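Local coordinates for protein metallo-beta-lactamase (Pseudomonas stutzeri, PDB 4ZEJ) that probably hydrolyses the beta-lactam ring of antibiotics to a substituted beta-amino acid, using zinc ions held in a class B metallo-beta-lactamase fold, at residues 41-46 and 67-72; 150-155 and 192-197; 156-161 and 206-211. One frame throughout, in Å; residues are numbered along the deposited sequence.

Interactions 1 and 2 each pair two parallel strands of a beta-alpha-beta unit, but in different sheets of the alpha-beta/beta-alpha sandwich, their centres about 18 Å apart. They meet where Val46 packs on Phe154. Interaction 1 is only partly buried and away from the zinc site; interaction 2 lies deeper and is lined mainly by aliphatic groups. Interaction 3 is also buried and continues from interaction 2, since residues 156-161 follow residues 150-155 directly and Pro197 and Val195 pack against Val159. Its chemistry differs: a threonine hydroxyl replaces the repeated backbone bonds of the sheets, and its loop carries the zinc ligand Cys157.

Interaction 1. Residues 41-46 and 67-72; sequences GNAFIV and YELLGS
The Phe44 ring lies flat over the Gly71-Ser72 backbone, with Gly71 O 3.4 Å above the plane and over the ring centre. CG stands anti to the backbone N (chi1 -157°), which turns the ring across the neighbouring strand, while Leu70 CB meets its edge. Gly71, without a side chain, lets its backbone lie directly against the ring, Phe44 CE1 coming 3.7 Å from Gly71 C. The same Gly71 O accepts Ile45 N at 2.9 Å in a nearly straight bond.

Three further backbone bonds join the parallel strands: Glu68 N to Gly41 O, Ala43 N to Glu68 O and Leu70 N to Ala43 O. On the face carrying Ala43 and Ile45, Ile45 CD1 reaches Leu69 CD1 at 3.8 Å. Leu69 gets there with CG opposite its own backbone N (chi1 -180°), a setting that draws CD1 back toward the other strand. Ala43 CB meets Tyr67 CB at 3.9 Å, and Gly41 O sits at the edge of the tyrosine ring. Helix 52-64 covers this side through Leu58 and Ile62. Across the sheet, Asn42 CB touches Leu70 CD1 at 3.8 Å, and Val125 packs on both Phe44 and Leu70.

These strands and helix 52-64 form a beta-alpha-beta unit away from the zinc site. Gly71 O thus both accepts Ile45 N and lies against the face of the Phe44 ring, so the contact combines directional amide bonding with close apolar cover.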
ATOM      1  N   GLY A  41     -14.298   5.603 -15.528  1.00 47.66           N
ATOM      2  CA  GLY A  41     -13.247   5.949 -16.494  1.00 46.15           C
ATOM      3  C   GLY A  41     -11.924   6.488 -15.925  1.00 43.23           C
ATOM      4  O   GLY A  41     -10.971   6.717 -16.684  1.00 42.19           O
ATOM      5  N   ASN A  42     -11.859   6.701 -14.607  1.00 41.83           N
ATOM      6  CA  ASN A  42     -10.641   7.171 -13.929  1.00 39.48           C
ATOM      7  C   ASN A  42      -9.931   6.007 -13.249  1.00 36.39           C
ATOM      8  O   ASN A  42     -10.578   5.037 -12.897  1.00 36.22           O
ATOM      9  CB  ASN A  42     -10.991   8.210 -12.867  1.00 40.91           C
ATOM     10  CG  ASN A  42     -11.682   9.418 -13.442  1.00 43.82           C
ATOM     11  OD1 ASN A  42     -11.225   9.979 -14.431  1.00 44.61           O
ATOM     12  ND2 ASN A  42     -12.796   9.830 -12.835  1.00 46.41           N
ATOM     13  N   ALA A  43      -8.607   6.115 -13.096  1.00 33.72           N
ATOM     14  CA  ALA A  43      -7.781   5.135 -12.383  1.00 31.47           C
ATOM     15  C   ALA A  43      -6.925   5.841 -11.341  1.00 30.35           C
ATOM     16  O   ALA A  43      -6.500   6.978 -11.535  1.00 30.71           O
ATOM     17  CB  ALA A  43      -6.880   4.371 -13.346  1.00 30.22           C
ATOM     18  N   PHE A  44      -6.678   5.155 -10.235  1.00 29.25           N
ATOM     19  CA  PHE A  44      -5.792   5.638  -9.201  1.00 28.35           C
ATOM     20  C   PHE A  44      -4.948   4.468  -8.707  1.00 26.73           C
ATOM     21  O   PHE A  44      -5.460   3.351  -8.524  1.00 25.96           O
ATOM     22  CB  PHE A  44      -6.586   6.268  -8.054  1.00 29.86           C
ATOM     23  CG  PHE A  44      -5.792   7.241  -7.232  1.00 30.24           C
ATOM     24  CD1 PHE A  44      -5.742   8.588  -7.581  1.00 32.28           C
ATOM     25  CD2 PHE A  44      -5.092   6.820  -6.116  1.00 29.63           C
ATOM     26  CE1 PHE A  44      -5.004   9.494  -6.826  1.00 32.62           C
ATOM     27  CE2 PHE A  44      -4.347   7.723  -5.357  1.00 29.88           C
ATOM     28  CZ  PHE A  44      -4.310   9.058  -5.716  1.00 31.31           C
ATOM     29  N   ILE A  45      -3.658   4.729  -8.501  1.00 25.62           N
ATOM     30  CA  ILE A  45      -2.713   3.703  -8.078  1.00 24.34           C
ATOM     31  C   ILE A  45      -2.545   3.753  -6.555  1.00 23.96           C
ATOM     32  O   ILE A  45      -2.295   4.817  -6.009  1.00 24.58           O
ATOM     33  CB  ILE A  45      -1.339   3.897  -8.791  1.00 23.98           C
ATOM     34  CG1 ILE A  45      -1.480   3.634 -10.302  1.00 24.62           C
ATOM     35  CG2 ILE A  45      -0.281   2.976  -8.200  1.00 23.07           C
ATOM     36  CD1 ILE A  45      -0.348   4.181 -11.144  1.00 24.71           C
ATOM     37  N   VAL A  46      -2.677   2.608  -5.880  1.00 22.90           N
ATOM     38  CA  VAL A  46      -2.392   2.490  -4.449  1.00 22.33           C
ATOM     39  C   VAL A  46      -1.083   1.704  -4.332  1.00 21.36           C
ATOM     40  O   VAL A  46      -1.052   0.488  -4.582  1.00 20.51           O
ATOM     41  CB  VAL A  46      -3.536   1.803  -3.650  1.00 22.89           C
ATOM     42  CG1 VAL A  46      -3.196   1.751  -2.165  1.00 22.81           C
ATOM     43  CG2 VAL A  46      -4.864   2.533  -3.865  1.00 24.51           C
ATOM     44  N   TYR A  67      -8.108   4.491 -19.513  1.00 43.15           N
ATOM     45  CA  TYR A  67      -8.408   5.122 -18.235  1.00 42.66           C
ATOM     46  C   TYR A  67      -7.598   6.385 -18.041  1.00 41.54           C
ATOM     47  O   TYR A  67      -6.430   6.463 -18.455  1.00 40.22           O
ATOM     48  CB  TYR A  67      -8.121   4.180 -17.063  1.00 41.44           C
ATOM     49  CG  TYR A  67      -8.981   2.944 -17.044  1.00 43.40           C
ATOM     50  CD1 TYR A  67     -10.369   3.041 -16.931  1.00 45.51           C
ATOM     51  CD2 TYR A  67      -8.409   1.670 -17.111  1.00 43.37           C
ATOM     52  CE1 TYR A  67     -11.167   1.908 -16.916  1.00 47.65           C
ATOM     53  CE2 TYR A  67      -9.197   0.531 -17.080  1.00 45.45           C
ATOM     54  CZ  TYR A  67     -10.575   0.655 -16.988  1.00 47.57           C
ATOM     55  OH  TYR A  67     -11.359  -0.471 -16.962  1.00 50.98           O
ATOM     56  N   GLU A  68      -8.221   7.357 -17.376  1.00 42.35           N
ATOM     57  CA  GLU A  68      -7.550   8.588 -16.992  1.00 42.35           C
ATOM     58  C   GLU A  68      -6.860   8.414 -15.641  1.00 38.98           C
ATOM     59  O   GLU A  68      -7.529   8.181 -14.637  1.00 38.89           O
ATOM     60  CB  GLU A  68      -8.555   9.732 -16.895  1.00 46.07           C
ATOM     61  CG  GLU A  68      -7.899  11.093 -16.896  1.00 48.17           C
ATOM     62  CD  GLU A  68      -6.973  11.261 -18.081  1.00 49.53           C
ATOM     63  OE1 GLU A  68      -7.441  11.101 -19.236  1.00 51.76           O
ATOM     64  OE2 GLU A  68      -5.770  11.519 -17.854  1.00 50.06           O
ATOM     65  N   LEU A  69      -5.539   8.547 -15.620  1.00 36.52           N
ATOM     66  CA  LEU A  69      -4.768   8.258 -14.409  1.00 34.37           C
ATOM     67  C   LEU A  69      -4.700   9.502 -13.549  1.00 34.59           C
ATOM     68  O   LEU A  69      -4.013  10.455 -13.889  1.00 35.04           O
ATOM     69  CB  LEU A  69      -3.368   7.760 -14.755  1.00 32.82           C
ATOM     70  CG  LEU A  69      -2.445   7.409 -13.586  1.00 31.06           C
ATOM     71  CD1 LEU A  69      -3.081   6.403 -12.626  1.00 30.09           C
ATOM     72  CD2 LEU A  69      -1.138   6.875 -14.150  1.00 30.56           C
ATOM     73  N   LEU A  70      -5.426   9.483 -12.439  1.00 34.54           N
ATOM     74  CA  LEU A  70      -5.493  10.624 -11.530  1.00 35.62           C
ATOM     75  C   LEU A  70      -4.308  10.717 -10.560  1.00 34.43           C
ATOM     76  O   LEU A  70      -4.112  11.760  -9.927  1.00 36.22           O
ATOM     77  CB  LEU A  70      -6.802  10.584 -10.743  1.00 36.66           C
ATOM     78  CG  LEU A  70      -8.087  10.710 -11.566  1.00 38.99           C
ATOM     79  CD1 LEU A  70      -9.285  10.704 -10.627  1.00 40.42           C
ATOM     80  CD2 LEU A  70      -8.071  11.965 -12.418  1.00 40.98           C
ATOM     81  N   GLY A  71      -3.525   9.650 -10.436  1.00 31.96           N
ATOM     82  CA  GLY A  71      -2.329   9.682  -9.603  1.00 30.93           C
ATOM     83  C   GLY A  71      -2.105   8.421  -8.793  1.00 29.06           C
ATOM     84  O   GLY A  71      -2.746   7.400  -9.034  1.00 28.35           O
ATOM     85  N   SER A  72      -1.161   8.513  -7.854  1.00 28.21           N
ATOM     86  CA  SER A  72      -0.803   7.416  -6.958  1.00 26.89           C
ATOM     87  C   SER A  72      -0.768   7.895  -5.515  1.00 26.64           C
ATOM     88  O   SER A  72      -0.511   9.071  -5.261  1.00 28.13           O
ATOM     89  CB  SER A  72       0.571   6.850  -7.312  1.00 26.31           C
ATOM     90  OG  SER A  72       1.609   7.772  -6.989  1.00 27.32           O
TER

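Interaction 2. Residues 150-155 and 192-197; sequences SKILFG and AQIVIP
Lys151 O is gripped by two successive amides of residues 192-197. Gln193 N donates at 2.9 Å, and Ile194 N adds a weak bond at 3.4 Å. The fork marks the start of the parallel pairing. Lys151 and Ile152 form a G1 beta bulge opposite Leu147 of strand 144-147, and Lys151 has the positive phi (59°) usual at its first position. Beside the fork, Lys151 CB and CG run obliquely past the Gln193 amide, CB coming 4.0 Å from CD; the lysine amine turns away to Pro148 O and a salt bridge with Glu191.

Beyond the fork the strands exchange regular bonds: Leu153 N to Ile194 O, Ile196 N to Leu153 O, and Gly155 N to Ile196 O at 2.8 Å. The last is more bent, 147° at the hydrogen. Ile152 and Ile194 lie side by side and point the same way, CG1 of the first against CB of the second. Ile152 CG2 then crosses to Ile196 CD1 at 3.9 Å. Phe154 has CG anti to its backbone N (chi1 -177°), which leans the ring toward Ile196; its CD1 meets Ile196 CG2 at 3.7 Å, and Ile196 O stands above one face, offset toward the rim. Strands 7-12 and 15-24 pack on this isoleucine-rich side, whereas Leu153 faces Tyr189 and Trp146.

Helix 175-188 connects the two strands in a beta-alpha-beta unit, and Phe154 comes within about 7 Å of the zinc ligand Cys157, side chain to side chain. Amides across the pair thus satisfy the carbonyls of Lys151, Leu153, Ile194 and Ile196 while branched aliphatic groups fill the face, giving a largely apolar pairing whose Phe154 end approaches the metal site.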
ATOM      1  N   SER A 150     -16.193  -0.564  -2.678  1.00 36.31           N
ATOM      2  CA  SER A 150     -15.803  -1.961  -2.876  1.00 35.12           C
ATOM      3  C   SER A 150     -15.755  -2.792  -1.589  1.00 33.51           C
ATOM      4  O   SER A 150     -15.665  -4.018  -1.661  1.00 32.99           O
ATOM      5  CB  SER A 150     -14.426  -2.010  -3.538  1.00 33.97           C
ATOM      6  OG  SER A 150     -14.443  -1.261  -4.738  1.00 35.63           O
ATOM      7  N   LYS A 151     -15.801  -2.133  -0.430  1.00 32.69           N
ATOM      8  CA  LYS A 151     -15.658  -2.800   0.864  1.00 31.73           C
ATOM      9  C   LYS A 151     -14.316  -3.528   0.977  1.00 29.21           C
ATOM     10  O   LYS A 151     -14.229  -4.616   1.567  1.00 28.41           O
ATOM     11  CB  LYS A 151     -16.831  -3.761   1.139  1.00 33.30           C
ATOM     12  CG  LYS A 151     -18.215  -3.198   0.843  1.00 36.14           C
ATOM     13  CD  LYS A 151     -18.534  -2.002   1.726  1.00 37.49           C
ATOM     14  CE  LYS A 151     -19.871  -1.374   1.363  1.00 40.60           C
ATOM     15  NZ  LYS A 151     -19.939   0.029   1.859  1.00 41.81           N
ATOM     16  N   ILE A 152     -13.286  -2.908   0.412  1.00 28.04           N
ATOM     17  CA  ILE A 152     -11.923  -3.416   0.467  1.00 26.40           C
ATOM     18  C   ILE A 152     -11.119  -2.500   1.374  1.00 25.36           C
ATOM     19  O   ILE A 152     -11.156  -1.275   1.225  1.00 25.99           O
ATOM     20  CB  ILE A 152     -11.271  -3.471  -0.927  1.00 26.59           C
ATOM     21  CG1 ILE A 152     -11.953  -4.547  -1.785  1.00 27.70           C
ATOM     22  CG2 ILE A 152      -9.747  -3.688  -0.828  1.00 25.44           C
ATOM     23  CD1 ILE A 152     -11.570  -4.492  -3.250  1.00 28.23           C
ATOM     24  N   LEU A 153     -10.384  -3.105   2.301  1.00 23.88           N
ATOM     25  CA  LEU A 153      -9.350  -2.416   3.039  1.00 22.97           C
ATOM     26  C   LEU A 153      -7.999  -2.862   2.505  1.00 21.83           C
ATOM     27  O   LEU A 153      -7.649  -4.036   2.577  1.00 21.09           O
ATOM     28  CB  LEU A 153      -9.454  -2.732   4.532  1.00 22.94           C
ATOM     29  CG  LEU A 153      -8.481  -1.988   5.431  1.00 22.59           C
ATOM     30  CD1 LEU A 153      -8.797  -0.501   5.456  1.00 23.58           C
ATOM     31  CD2 LEU A 153      -8.514  -2.602   6.829  1.00 22.61           C
ATOM     32  N   PHE A 154      -7.264  -1.923   1.936  1.00 21.76           N
ATOM     33  CA  PHE A 154      -5.878  -2.151   1.567  1.00 21.17           C
ATOM     34  C   PHE A 154      -5.015  -1.841   2.787  1.00 20.78           C
ATOM     35  O   PHE A 154      -4.853  -0.688   3.174  1.00 21.02           O
ATOM     36  CB  PHE A 154      -5.475  -1.292   0.379  1.00 21.62           C
ATOM     37  CG  PHE A 154      -4.077  -1.556  -0.077  1.00 20.82           C
ATOM     38  CD1 PHE A 154      -3.799  -2.619  -0.931  1.00 20.89           C
ATOM     39  CD2 PHE A 154      -3.029  -0.773   0.398  1.00 20.81           C
ATOM     40  CE1 PHE A 154      -2.498  -2.881  -1.332  1.00 20.68           C
ATOM     41  CE2 PHE A 154      -1.735  -1.032   0.007  1.00 20.32           C
ATOM     42  CZ  PHE A 154      -1.462  -2.087  -0.847  1.00 20.26           C
ATOM     43  N   GLY A 155      -4.464  -2.886   3.393  1.00 20.39           N
ATOM     44  CA  GLY A 155      -3.700  -2.746   4.633  1.00 20.35           C
ATOM     45  C   GLY A 155      -2.259  -2.319   4.443  1.00 20.34           C
ATOM     46  O   GLY A 155      -1.644  -1.805   5.376  1.00 21.07           O
ATOM     47  N   ALA A 192     -15.435  -4.364   6.241  1.00 31.74           N
ATOM     48  CA  ALA A 192     -14.467  -4.856   5.258  1.00 30.11           C
ATOM     49  C   ALA A 192     -14.754  -6.300   4.889  1.00 29.85           C
ATOM     50  O   ALA A 192     -14.856  -7.151   5.771  1.00 29.72           O
ATOM     51  CB  ALA A 192     -13.040  -4.722   5.788  1.00 28.61           C
ATOM     52  N   GLN A 193     -14.926  -6.547   3.591  1.00 29.59           N
ATOM     53  CA  GLN A 193     -15.131  -7.897   3.056  1.00 29.77           C
ATOM     54  C   GLN A 193     -13.821  -8.512   2.565  1.00 28.04           C
ATOM     55  O   GLN A 193     -13.668  -9.727   2.572  1.00 27.92           O
ATOM     56  CB  GLN A 193     -16.163  -7.872   1.927  1.00 31.62           C
ATOM     57  CG  GLN A 193     -17.576  -7.550   2.412  1.00 33.56           C
ATOM     58  CD  GLN A 193     -18.583  -7.347   1.294  1.00 35.58           C
ATOM     59  OE1 GLN A 193     -18.329  -7.687   0.141  1.00 36.30           O
ATOM     60  NE2 GLN A 193     -19.753  -6.821   1.639  1.00 37.34           N
ATOM     61  N   ILE A 194     -12.900  -7.663   2.111  1.00 26.62           N
ATOM     62  CA  ILE A 194     -11.617  -8.093   1.588  1.00 25.55           C
ATOM     63  C   ILE A 194     -10.564  -7.209   2.237  1.00 24.11           C
ATOM     64  O   ILE A 194     -10.727  -5.985   2.309  1.00 24.01           O
ATOM     65  CB  ILE A 194     -11.551  -7.972   0.046  1.00 26.37           C
ATOM     66  CG1 ILE A 194     -12.585  -8.899  -0.612  1.00 28.28           C
ATOM     67  CG2 ILE A 194     -10.130  -8.237  -0.469  1.00 25.54           C
ATOM     68  CD1 ILE A 194     -12.777  -8.693  -2.109  1.00 29.49           C
ATOM     69  N   VAL A 195      -9.492  -7.841   2.708  1.00 22.70           N
ATOM     70  CA  VAL A 195      -8.323  -7.149   3.189  1.00 21.81           C
ATOM     71  C   VAL A 195      -7.117  -7.586   2.372  1.00 20.95           C
ATOM     72  O   VAL A 195      -6.885  -8.789   2.171  1.00 20.89           O
ATOM     73  CB  VAL A 195      -8.070  -7.422   4.686  1.00 21.52           C
ATOM     74  CG1 VAL A 195      -6.779  -6.752   5.133  1.00 21.00           C
ATOM     75  CG2 VAL A 195      -9.263  -6.939   5.513  1.00 22.49           C
ATOM     76  N   ILE A 196      -6.360  -6.599   1.911  1.00 20.73           N
ATOM     77  CA  ILE A 196      -5.195  -6.825   1.066  1.00 20.55           C
ATOM     78  C   ILE A 196      -3.911  -6.458   1.838  1.00 19.53           C
ATOM     79  O   ILE A 196      -3.729  -5.304   2.247  1.00 19.34           O
ATOM     80  CB  ILE A 196      -5.349  -6.058  -0.274  1.00 21.59           C
ATOM     81  CG1 ILE A 196      -6.661  -6.551  -0.940  1.00 22.98           C
ATOM     82  CG2 ILE A 196      -4.111  -6.254  -1.167  1.00 21.44           C
ATOM     83  CD1 ILE A 196      -6.988  -6.035  -2.296  1.00 24.40           C
ATOM     84  N   PRO A 197      -3.015  -7.449   2.051  1.00 18.89           N
ATOM     85  CA  PRO A 197      -1.726  -7.162   2.691  1.00 18.53           C
ATOM     86  C   PRO A 197      -0.720  -6.598   1.682  1.00 18.64           C
ATOM     87  O   PRO A 197      -0.886  -6.758   0.477  1.00 18.72           O
ATOM     88  CB  PRO A 197      -1.274  -8.547   3.176  1.00 18.18           C
ATOM     89  CG  PRO A 197      -1.796  -9.470   2.134  1.00 18.38           C
ATOM     90  CD  PRO A 197      -3.114  -8.875   1.681  1.00 19.04           C
TER

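Interaction 3. Residues 156-161 and 206-211; sequences GCFVRS and ALLKHT. With ZN (zinc ion), chain C.
Thr211 has CG2 anti to its backbone N and OG1 beside that N (chi1 -61°), a rotation that lets the hydroxyl serve the loop and its own helix at once. OG1 accepts Arg160 N at 2.9 Å, with 162° at the hydrogen, and donates to Leu207 O at 2.8 Å one turn earlier. Leu207 O also takes the helical bond from Thr211 N, the two donors arriving from opposite faces of its carbonyl plane. The methyl branch, CG2, meanwhile lies 3.3 Å from Phe158 O, which accepts a hydrogen bond from Trp178 NE1.

Val159 packs beside this link. Its CG1, opposite the backbone N (chi1 179°), meets Leu207 CB at 3.7 Å; CG2 lies 3.9 Å from Leu208 CD2, the two side chains crossing at about a right angle. The same Leu208 methyl approaches Phe158 CE1 obliquely, and the phenylalanine ring stacks with Trp178 of helix 175-188. Farther along, Leu207 CG packs on Arg160 O, and the edge of the His210 ring points at Ser161 O, with CD2 3.2 Å from it; NE2 of that ring is bonded to Ser164 O. Arg160 bends away from the helix, its NE held by Gly166 O.

A type I turn from Gly156 to Val159 opens the loop. Within it Cys157 SG binds a zinc ion at 2.2 Å, together with Asp80 and His199. The helix segment touches Phe158 to Ser161 and not Cys157 itself. One hydroxyl satisfies the Arg160 amide and donates its own hydrogen to Leu207 O of the helix, while leucine and valine branches pack beside it; this joins the chain after the zinc-bound cysteine to helix 206-218.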
ATOM      1  N   GLY A 156      -1.695  -2.557   3.260  1.00 20.34           N
ATOM      2  CA  GLY A 156      -0.274  -2.385   3.050  1.00 19.98           C
ATOM      3  C   GLY A 156       0.507  -3.259   4.015  1.00 19.55           C
ATOM      4  O   GLY A 156       0.013  -4.297   4.484  1.00 19.15           O
ATOM      5  N   CYS A 157       1.719  -2.837   4.346  1.00 19.58           N
ATOM      6  CA  CYS A 157       2.615  -3.671   5.131  1.00 19.48           C
ATOM      7  C   CYS A 157       2.277  -3.637   6.632  1.00 19.50           C
ATOM      8  O   CYS A 157       2.836  -4.394   7.425  1.00 19.32           O
ATOM      9  CB  CYS A 157       4.051  -3.287   4.805  1.00 20.68           C
ATOM     10  SG  CYS A 157       4.250  -3.293   2.997  1.00 21.16           S
ATOM     11  N   PHE A 158       1.333  -2.773   7.004  1.00 19.39           N
ATOM     12  CA  PHE A 158       0.679  -2.819   8.320  1.00 19.67           C
ATOM     13  C   PHE A 158      -0.088  -4.133   8.583  1.00 19.50           C
ATOM     14  O   PHE A 158      -0.302  -4.509   9.740  1.00 19.70           O
ATOM     15  CB  PHE A 158      -0.262  -1.604   8.435  1.00 20.30           C
ATOM     16  CG  PHE A 158      -1.033  -1.528   9.719  1.00 20.66           C
ATOM     17  CD1 PHE A 158      -2.372  -1.905   9.768  1.00 20.89           C
ATOM     18  CD2 PHE A 158      -0.434  -1.064  10.875  1.00 21.45           C
ATOM     19  CE1 PHE A 158      -3.084  -1.817  10.946  1.00 21.35           C
ATOM     20  CE2 PHE A 158      -1.145  -0.983  12.070  1.00 21.96           C
ATOM     21  CZ  PHE A 158      -2.468  -1.357  12.098  1.00 22.09           C
ATOM     22  N   VAL A 159      -0.531  -4.799   7.512  1.00 18.97           N
ATOM     23  CA  VAL A 159      -1.254  -6.055   7.590  1.00 19.12           C
ATOM     24  C   VAL A 159      -0.447  -7.191   6.985  1.00 19.00           C
ATOM     25  O   VAL A 159       0.020  -7.086   5.841  1.00 19.39           O
ATOM     26  CB  VAL A 159      -2.624  -5.935   6.874  1.00 19.26           C
ATOM     27  CG1 VAL A 159      -3.384  -7.255   6.914  1.00 19.85           C
ATOM     28  CG2 VAL A 159      -3.453  -4.835   7.528  1.00 19.86           C
ATOM     29  N   ARG A 160      -0.313  -8.279   7.742  1.00 19.11           N
ATOM     30  CA  ARG A 160       0.380  -9.484   7.308  1.00 19.89           C
ATOM     31  C   ARG A 160      -0.596 -10.513   6.743  1.00 19.62           C
ATOM     32  O   ARG A 160      -1.769 -10.582   7.156  1.00 19.91           O
ATOM     33  CB  ARG A 160       1.158 -10.106   8.477  1.00 20.89           C
ATOM     34  CG  ARG A 160       2.109  -9.144   9.169  1.00 21.58           C
ATOM     35  CD  ARG A 160       3.294  -8.786   8.301  1.00 23.25           C
ATOM     36  NE  ARG A 160       4.136  -9.973   8.102  1.00 24.54           N
ATOM     37  CZ  ARG A 160       5.115 -10.076   7.216  1.00 26.57           C
ATOM     38  NH1 ARG A 160       5.431  -9.057   6.387  1.00 26.68           N
ATOM     39  NH2 ARG A 160       5.788 -11.207   7.166  1.00 28.06           N
ATOM     40  N   SER A 161      -0.094 -11.324   5.813  1.00 19.41           N
ATOM     41  CA  SER A 161      -0.864 -12.442   5.262  1.00 19.67           C
ATOM     42  C   SER A 161      -1.081 -13.533   6.323  1.00 19.62           C
ATOM     43  O   SER A 161      -0.332 -13.606   7.291  1.00 19.33           O
ATOM     44  CB  SER A 161      -0.146 -13.063   4.063  1.00 20.01           C
ATOM     45  OG  SER A 161       1.134 -13.539   4.443  1.00 20.57           O
ATOM     46  N   ALA A 206      -9.923 -11.518   8.801  1.00 23.08           N
ATOM     47  CA  ALA A 206      -8.996 -12.429   9.490  1.00 22.19           C
ATOM     48  C   ALA A 206      -7.532 -11.992   9.434  1.00 20.81           C
ATOM     49  O   ALA A 206      -6.792 -12.209  10.398  1.00 20.37           O
ATOM     50  CB  ALA A 206      -9.131 -13.845   8.954  1.00 23.01           C
ATOM     51  N   LEU A 207      -7.105 -11.375   8.328  1.00 20.40           N
ATOM     52  CA  LEU A 207      -5.721 -10.896   8.233  1.00 20.00           C
ATOM     53  C   LEU A 207      -5.395  -9.888   9.336  1.00 20.08           C
ATOM     54  O   LEU A 207      -4.296  -9.913   9.884  1.00 20.42           O
ATOM     55  CB  LEU A 207      -5.407 -10.298   6.856  1.00 20.40           C
ATOM     56  CG  LEU A 207      -4.997 -11.311   5.803  1.00 20.70           C
ATOM     57  CD1 LEU A 207      -6.158 -12.177   5.400  1.00 21.04           C
ATOM     58  CD2 LEU A 207      -4.433 -10.577   4.583  1.00 21.86           C
ATOM     59  N   LEU A 208      -6.327  -9.002   9.648  1.00 20.95           N
ATOM     60  CA  LEU A 208      -6.117  -8.033  10.746  1.00 22.09           C
ATOM     61  C   LEU A 208      -6.070  -8.712  12.117  1.00 21.61           C
ATOM     62  O   LEU A 208      -5.257  -8.338  12.966  1.00 21.79           O
ATOM     63  CB  LEU A 208      -7.176  -6.917  10.737  1.00 24.35           C
ATOM     64  CG  LEU A 208      -6.856  -5.664   9.931  1.00 26.31           C
ATOM     65  CD1 LEU A 208      -8.112  -4.808   9.817  1.00 28.95           C
ATOM     66  CD2 LEU A 208      -5.754  -4.877  10.632  1.00 27.57           C
ATOM     67  N   LYS A 209      -6.912  -9.726  12.326  1.00 21.45           N
ATOM     68  CA  LYS A 209      -6.895 -10.485  13.598  1.00 22.01           C
ATOM     69  C   LYS A 209      -5.579 -11.258  13.776  1.00 20.02           C
ATOM     70  O   LYS A 209      -5.030 -11.316  14.872  1.00 19.86           O
ATOM     71  CB  LYS A 209      -8.086 -11.439  13.690  1.00 24.23           C
ATOM     72  CG  LYS A 209      -9.399 -10.694  13.429  1.00 27.04           C
ATOM     73  CD  LYS A 209     -10.602 -11.390  13.934  1.00 30.77           C
ATOM     74  CE  LYS A 209     -10.800 -11.139  15.413  1.00 33.26           C
ATOM     75  NZ  LYS A 209     -11.957 -11.939  15.839  1.00 36.69           N
ATOM     76  N   HIS A 210      -5.089 -11.856  12.698  1.00 18.70           N
ATOM     77  CA  HIS A 210      -3.798 -12.551  12.715  1.00 18.05           C
ATOM     78  C   HIS A 210      -2.651 -11.572  12.975  1.00 17.61           C
ATOM     79  O   HIS A 210      -1.757 -11.849  13.782  1.00 17.60           O
ATOM     80  CB  HIS A 210      -3.575 -13.301  11.397  1.00 18.32           C
ATOM     81  CG  HIS A 210      -2.260 -14.004  11.309  1.00 19.07           C
ATOM     82  ND1 HIS A 210      -1.826 -14.904  12.260  1.00 19.90           N
ATOM     83  CD2 HIS A 210      -1.297 -13.979  10.347  1.00 19.69           C
ATOM     84  CE1 HIS A 210      -0.642 -15.378  11.906  1.00 21.16           C
ATOM     85  NE2 HIS A 210      -0.301 -14.832  10.747  1.00 21.00           N
ATOM     86  N   THR A 211      -2.666 -10.439  12.279  1.00 17.34           N
ATOM     87  CA  THR A 211      -1.634  -9.408  12.462  1.00 17.79           C
ATOM     88  C   THR A 211      -1.612  -8.937  13.930  1.00 18.21           C
ATOM     89  O   THR A 211      -0.546  -8.839  14.539  1.00 18.69           O
ATOM     90  CB  THR A 211      -1.864  -8.215  11.518  1.00 18.41           C
ATOM     91  OG1 THR A 211      -1.804  -8.678  10.157  1.00 18.08           O
ATOM     92  CG2 THR A 211      -0.828  -7.115  11.721  1.00 19.88           C
TER
HETATM   93 ZN    ZN C 301       6.262  -3.952   2.438  1.00 26.41          ZN